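PDB 3TQC: pantothenate kinase from Coxiella burnetii, which catalyses the ATP-dependent phosphorylation of pantothenate to 4'-phosphopantothenate, the first step of coenzyme A biosynthesis. Local coordinates for residues P32-T36 with V55-L60; S67-T71 with W119-P123. All blocks are in the same frame, centred on the assembly; numbering follows the deposited sequence.

Interaction 1. Residues P32-T36 with V55-L60; sequences PLTLT and VTEIYL
Leu-33 O accepts a hydrogen bond from a water whose oxygen lies 3.1 Å away, while the methyl Leu-60 CD2 rests 3.5 Å from the same Leu-33 O. The water also donates to Thr-56 O, but it is modelled very close to that oxygen, so the length of this second bond is doubtful. The helix geometry is consistent with a water at Thr-56 O. Residues 55-59 form a wide, pi-type turn, in which Leu-60 N bonds Val-55 O at 2.8 Å. In an ordinary alpha helix Leu-60 N would instead bond Thr-56 O. No direct hydrogen bond joins the two segments, and the rest of the contact is mostly apolar.

Leu-60 reaches out from the helix with CG trans to its backbone N (chi1 180°) and divides its two methyls between the loop leucines. Its CD1 meets Leu-33 CD1 at 3.8 Å. Its CD2 lies against the Leu-33 carbonyl and touches Leu-35 CD2 at 3.9 Å, the Leu-35 and Leu-60 side chains running past each other in opposite senses. Leu-35 places its other methyl one turn back along the helix. There Leu-35 CD1 sits 3.8 Å from Val-55 CG1, roughly at right angles to the valine, and 3.6 Å from Thr-56 OG1. That hydroxyl is not left without a polar partner, since it bonds Leu-52 O.

Thr-36 then occupies the N-cap position of helix 37-42. The contact thus holds the loop between helices 21-25 and 37-42 on the early part of helix 52-84. Leu-35 also packs on Leu-115 of helix 105-116, and Leu-33 on Arg-118 beyond it. Tyr-59 carries helix 52-84 onto helix 105-116 and onto Ile-313 of strand 313-319.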
loop_
_atom_site.group_PDB
_atom_site.type_symbol
_atom_site.label_atom_id
_atom_site.label_comp_id
_atom_site.label_asym_id
_atom_site.label_seq_id
_atom_site.Cartn_x
_atom_site.Cartn_y
_atom_site.Cartn_z
ATOM N N PRO B 32 -25.352 17.580 9.390
ATOM C CA PRO B 32 -25.272 19.011 9.132
ATOM C C PRO B 32 -23.859 19.545 9.304
ATOM O O PRO B 32 -23.311 19.502 10.409
ATOM C CB PRO B 32 -26.240 19.595 10.171
ATOM C CG PRO B 32 -27.280 18.475 10.390
ATOM C CD PRO B 32 -26.725 17.200 9.756
ATOM N N LEU B 33 -23.278 20.030 8.205
ATOM C CA LEU B 33 -21.864 20.406 8.164
ATOM C C LEU B 33 -21.722 21.900 7.920
ATOM O O LEU B 33 -21.700 22.374 6.772
ATOM C CB LEU B 33 -21.111 19.607 7.096
ATOM C CG LEU B 33 -20.609 18.234 7.535
ATOM C CD1 LEU B 33 -19.490 18.383 8.536
ATOM C CD2 LEU B 33 -21.707 17.398 8.140
ATOM N N THR B 34 -21.611 22.629 9.025
ATOM C CA THR B 34 -21.529 24.079 9.005
ATOM C C THR B 34 -20.248 24.497 9.717
ATOM O O THR B 34 -19.944 23.988 10.798
ATOM C CB THR B 34 -22.760 24.696 9.687
ATOM O OG1 THR B 34 -22.678 26.125 9.616
ATOM C CG2 THR B 34 -22.871 24.247 11.148
ATOM N N LEU B 35 -19.477 25.387 9.097
ATOM C CA LEU B 35 -18.271 25.903 9.736
ATOM C C LEU B 35 -18.648 26.657 10.993
ATOM O O LEU B 35 -19.611 27.411 11.016
ATOM C CB LEU B 35 -17.472 26.819 8.814
ATOM C CG LEU B 35 -16.703 26.145 7.684
ATOM C CD1 LEU B 35 -15.958 27.224 6.944
ATOM C CD2 LEU B 35 -15.743 25.061 8.181
ATOM N N THR B 36 -17.883 26.417 12.042
ATOM C CA THR B 36 -18.106 27.053 13.326
ATOM C C THR B 36 -17.100 28.182 13.501
ATOM O O THR B 36 -16.126 28.279 12.751
ATOM C CB THR B 36 -17.900 26.056 14.477
ATOM O OG1 THR B 36 -18.083 26.724 15.728
ATOM C CG2 THR B 36 -16.506 25.509 14.445
ATOM N N VAL B 55 -13.795 26.006 1.144
ATOM C CA VAL B 55 -13.647 25.304 2.414
ATOM C C VAL B 55 -14.959 24.660 2.823
ATOM O O VAL B 55 -14.984 23.494 3.240
ATOM C CB VAL B 55 -13.246 26.245 3.574
ATOM C CG1 VAL B 55 -13.297 25.487 4.894
ATOM C CG2 VAL B 55 -11.870 26.831 3.359
ATOM N N THR B 56 -16.050 25.415 2.723
ATOM C CA THR B 56 -17.331 24.911 3.151
ATOM C C THR B 56 -17.804 23.762 2.253
ATOM O O THR B 56 -18.288 22.756 2.748
ATOM C CB THR B 56 -18.414 26.004 3.186
ATOM O OG1 THR B 56 -17.993 27.074 4.038
ATOM C CG2 THR B 56 -19.717 25.432 3.720
ATOM N N GLU B 57 -17.647 23.922 0.941
ATOM C CA GLU B 57 -18.256 23.018 -0.022
ATOM C C GLU B 57 -17.394 21.785 -0.263
ATOM O O GLU B 57 -17.933 20.711 -0.454
ATOM C CB GLU B 57 -18.552 23.735 -1.349
ATOM C CG GLU B 57 -19.741 24.706 -1.312
ATOM C CD GLU B 57 -19.950 25.442 -2.650
ATOM O OE1 GLU B 57 -19.251 25.106 -3.637
ATOM O OE2 GLU B 57 -20.802 26.353 -2.718
ATOM N N ILE B 58 -16.076 21.923 -0.222
ATOM C CA ILE B 58 -15.186 20.802 -0.518
ATOM C C ILE B 58 -14.490 20.251 0.720
ATOM O O ILE B 58 -14.658 19.086 1.060
ATOM C CB ILE B 58 -14.119 21.187 -1.553
ATOM C CG1 ILE B 58 -14.767 21.714 -2.840
ATOM C CG2 ILE B 58 -13.255 19.988 -1.887
ATOM C CD1 ILE B 58 -15.480 20.640 -3.631
ATOM N N TYR B 59 -13.721 21.088 1.411
ATOM C CA TYR B 59 -12.831 20.595 2.475
ATOM C C TYR B 59 -13.528 20.159 3.750
ATOM O O TYR B 59 -13.104 19.197 4.392
ATOM C CB TYR B 59 -11.714 21.611 2.742
ATOM C CG TYR B 59 -10.885 21.740 1.493
ATOM C CD1 TYR B 59 -10.005 20.740 1.140
ATOM C CD2 TYR B 59 -11.051 22.813 0.620
ATOM C CE1 TYR B 59 -9.272 20.811 -0.019
ATOM C CE2 TYR B 59 -10.317 22.893 -0.542
ATOM C CZ TYR B 59 -9.428 21.882 -0.854
ATOM O OH TYR B 59 -8.690 21.937 -2.004
ATOM N N LEU B 60 -14.613 20.835 4.103
ATOM C CA LEU B 60 -15.397 20.415 5.245
ATOM C C LEU B 60 -15.982 19.012 5.025
ATOM O O LEU B 60 -15.737 18.124 5.824
ATOM C CB LEU B 60 -16.471 21.437 5.587
ATOM C CG LEU B 60 -17.357 21.069 6.783
ATOM C CD1 LEU B 60 -16.506 20.625 7.968
ATOM C CD2 LEU B 60 -18.249 22.244 7.162
HETATM O O HOH W 1 -20.372 22.096 3.991
#

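Interaction 2. Residues S67-T71 with W119-P123; sequences SFYVT and WPDHP
A type I beta turn, Trp-119 to His-122, packs against helix 52-84 through Ser-67, Val-70 and Thr-71. The turn is closed by His-122 N to Trp-119 O at 2.9 Å. Ser-67 OG and His-122 NE2 share a 2.7 Å hydrogen bond, with the hydroxyl at the edge of the imidazole, near its plane. The serine torsion sets OG trans to the backbone N (chi1 -173°) and turns it to the histidine. The other ring nitrogen, His-122 ND1, makes a weak bond to Leu-116 O. Both nitrogens of this buried ring therefore have partners.

The turn lies in the P-loop kinase core, between helix 105-116, whose start is part of the ADP pocket, and strand 125-129. Ser-67 also covers one face of the Trp-119 indole. Its CB makes a CH-pi contact 4.3 Å from the centroid of the six-membered ring. Val-70 CG1 approaches His-122 CD2 obliquely at 3.7 Å. Thr-71 CG2 reaches the edge of the same ring and lies 3.7 Å from Asp-121 OD2. Phe-68 and Tyr-69 of this helix pack on Phe-83 and Leu-76 of the second subunit.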
loop_
_atom_site.group_PDB
_atom_site.type_symbol
_atom_site.label_atom_id
_atom_site.label_comp_id
_atom_site.label_asym_id
_atom_site.label_seq_id
_atom_site.Cartn_x
_atom_site.Cartn_y
_atom_site.Cartn_z
ATOM N N SER B 67 -13.052 11.574 8.387
ATOM C CA SER B 67 -13.381 11.233 9.757
ATOM C C SER B 67 -13.951 9.821 9.805
ATOM O O SER B 67 -13.615 9.073 10.696
ATOM C CB SER B 67 -14.348 12.246 10.389
ATOM O OG SER B 67 -14.535 11.997 11.772
ATOM N N PHE B 68 -14.780 9.445 8.831
ATOM C CA PHE B 68 -15.332 8.077 8.811
ATOM C C PHE B 68 -14.212 7.049 8.855
ATOM O O PHE B 68 -14.293 6.060 9.591
ATOM C CB PHE B 68 -16.187 7.796 7.577
ATOM C CG PHE B 68 -17.569 8.365 7.639
ATOM C CD1 PHE B 68 -18.527 7.782 8.424
ATOM C CD2 PHE B 68 -17.908 9.478 6.880
ATOM C CE1 PHE B 68 -19.810 8.316 8.480
ATOM C CE2 PHE B 68 -19.168 9.999 6.920
ATOM C CZ PHE B 68 -20.124 9.424 7.722
ATOM N N TYR B 69 -13.175 7.281 8.060
ATOM C CA TYR B 69 -12.059 6.339 7.976
ATOM C C TYR B 69 -11.289 6.284 9.275
ATOM O O TYR B 69 -10.947 5.210 9.737
ATOM C CB TYR B 69 -11.096 6.687 6.831
ATOM C CG TYR B 69 -11.595 6.257 5.482
ATOM C CD1 TYR B 69 -11.041 5.168 4.830
ATOM C CD2 TYR B 69 -12.631 6.943 4.850
ATOM C CE1 TYR B 69 -11.510 4.766 3.577
ATOM C CE2 TYR B 69 -13.100 6.551 3.600
ATOM C CZ TYR B 69 -12.544 5.453 2.978
ATOM O OH TYR B 69 -13.016 5.055 1.740
ATOM N N VAL B 70 -11.012 7.437 9.868
ATOM C CA VAL B 70 -10.247 7.458 11.103
ATOM C C VAL B 70 -11.027 6.788 12.230
ATOM O O VAL B 70 -10.470 5.965 12.950
ATOM C CB VAL B 70 -9.851 8.868 11.507
ATOM C CG1 VAL B 70 -9.128 8.862 12.824
ATOM C CG2 VAL B 70 -9.012 9.488 10.422
ATOM N N THR B 71 -12.304 7.130 12.389
ATOM C CA THR B 71 -13.063 6.589 13.522
ATOM C C THR B 71 -13.339 5.091 13.308
ATOM O O THR B 71 -13.389 4.339 14.259
ATOM C CB THR B 71 -14.374 7.369 13.821
ATOM O OG1 THR B 71 -15.348 7.054 12.838
ATOM C CG2 THR B 71 -14.149 8.877 13.851
ATOM N N TRP B 119 -13.545 17.133 15.183
ATOM C CA TRP B 119 -14.258 15.945 15.667
ATOM C C TRP B 119 -13.649 15.359 16.930
ATOM O O TRP B 119 -12.462 15.067 16.965
ATOM C CB TRP B 119 -14.333 14.881 14.579
ATOM C CG TRP B 119 -15.408 15.169 13.634
ATOM C CD1 TRP B 119 -16.745 14.980 13.830
ATOM C CD2 TRP B 119 -15.268 15.760 12.353
ATOM N NE1 TRP B 119 -17.445 15.402 12.732
ATOM C CE2 TRP B 119 -16.559 15.885 11.808
ATOM C CE3 TRP B 119 -14.179 16.191 11.610
ATOM C CZ2 TRP B 119 -16.785 16.419 10.554
ATOM C CZ3 TRP B 119 -14.406 16.728 10.366
ATOM C CH2 TRP B 119 -15.698 16.825 9.845
ATOM N N PRO B 120 -14.480 15.152 17.967
ATOM C CA PRO B 120 -13.945 14.781 19.268
ATOM C C PRO B 120 -13.299 13.395 19.334
ATOM O O PRO B 120 -12.615 13.112 20.308
ATOM C CB PRO B 120 -15.176 14.877 20.198
ATOM C CG PRO B 120 -16.332 14.681 19.321
ATOM C CD PRO B 120 -15.950 15.313 18.008
ATOM N N ASP B 121 -13.502 12.538 18.337
ATOM C CA ASP B 121 -12.762 11.269 18.287
ATOM C C ASP B 121 -11.324 11.451 17.843
ATOM O O ASP B 121 -10.525 10.543 18.008
ATOM C CB ASP B 121 -13.433 10.236 17.368
ATOM C CG ASP B 121 -14.663 9.594 18.004
ATOM O OD1 ASP B 121 -14.879 9.785 19.220
ATOM O OD2 ASP B 121 -15.416 8.902 17.283
ATOM N N HIS B 122 -10.994 12.597 17.262
ATOM C CA HIS B 122 -9.642 12.811 16.792
ATOM C C HIS B 122 -9.241 14.275 16.727
ATOM O O HIS B 122 -8.885 14.783 15.681
ATOM C CB HIS B 122 -9.425 12.091 15.464
ATOM C CG HIS B 122 -10.471 12.356 14.437
ATOM N ND1 HIS B 122 -10.568 13.557 13.763
ATOM C CD2 HIS B 122 -11.442 11.560 13.933
ATOM C CE1 HIS B 122 -11.568 13.491 12.903
ATOM N NE2 HIS B 122 -12.116 12.293 12.987
ATOM N N PRO B 123 -9.262 14.957 17.882
ATOM C CA PRO B 123 -8.959 16.383 17.916
ATOM C C PRO B 123 -7.483 16.693 17.714
ATOM O O PRO B 123 -7.148 17.839 17.415
ATOM C CB PRO B 123 -9.370 16.778 19.335
ATOM C CG PRO B 123 -9.054 15.581 20.137
ATOM C CD PRO B 123 -9.384 14.406 19.245
#

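Both interactions use helix 52-84, interaction 1 near its start and interaction 2 further along. Their centres are about 15 Å apart, and they meet where Leu-33 CD1 packs on Trp-119 CZ2 at 3.9 Å. Each is partly buried. In interaction 1 the buried residues, Val-55 and Leu-60, are both on the helix; in interaction 2 the loop adds one too, His-122. Their chemistry differs. Interaction 1 is leucine packing with a water between backbone oxygens, and its loop comes from the N-terminal part of the chain. Interaction 2 has a direct side-chain hydrogen bond, and its loop belongs to the kinase core. Interaction 1 lies nearer the ADP; only interaction 2 has the second subunit within reach.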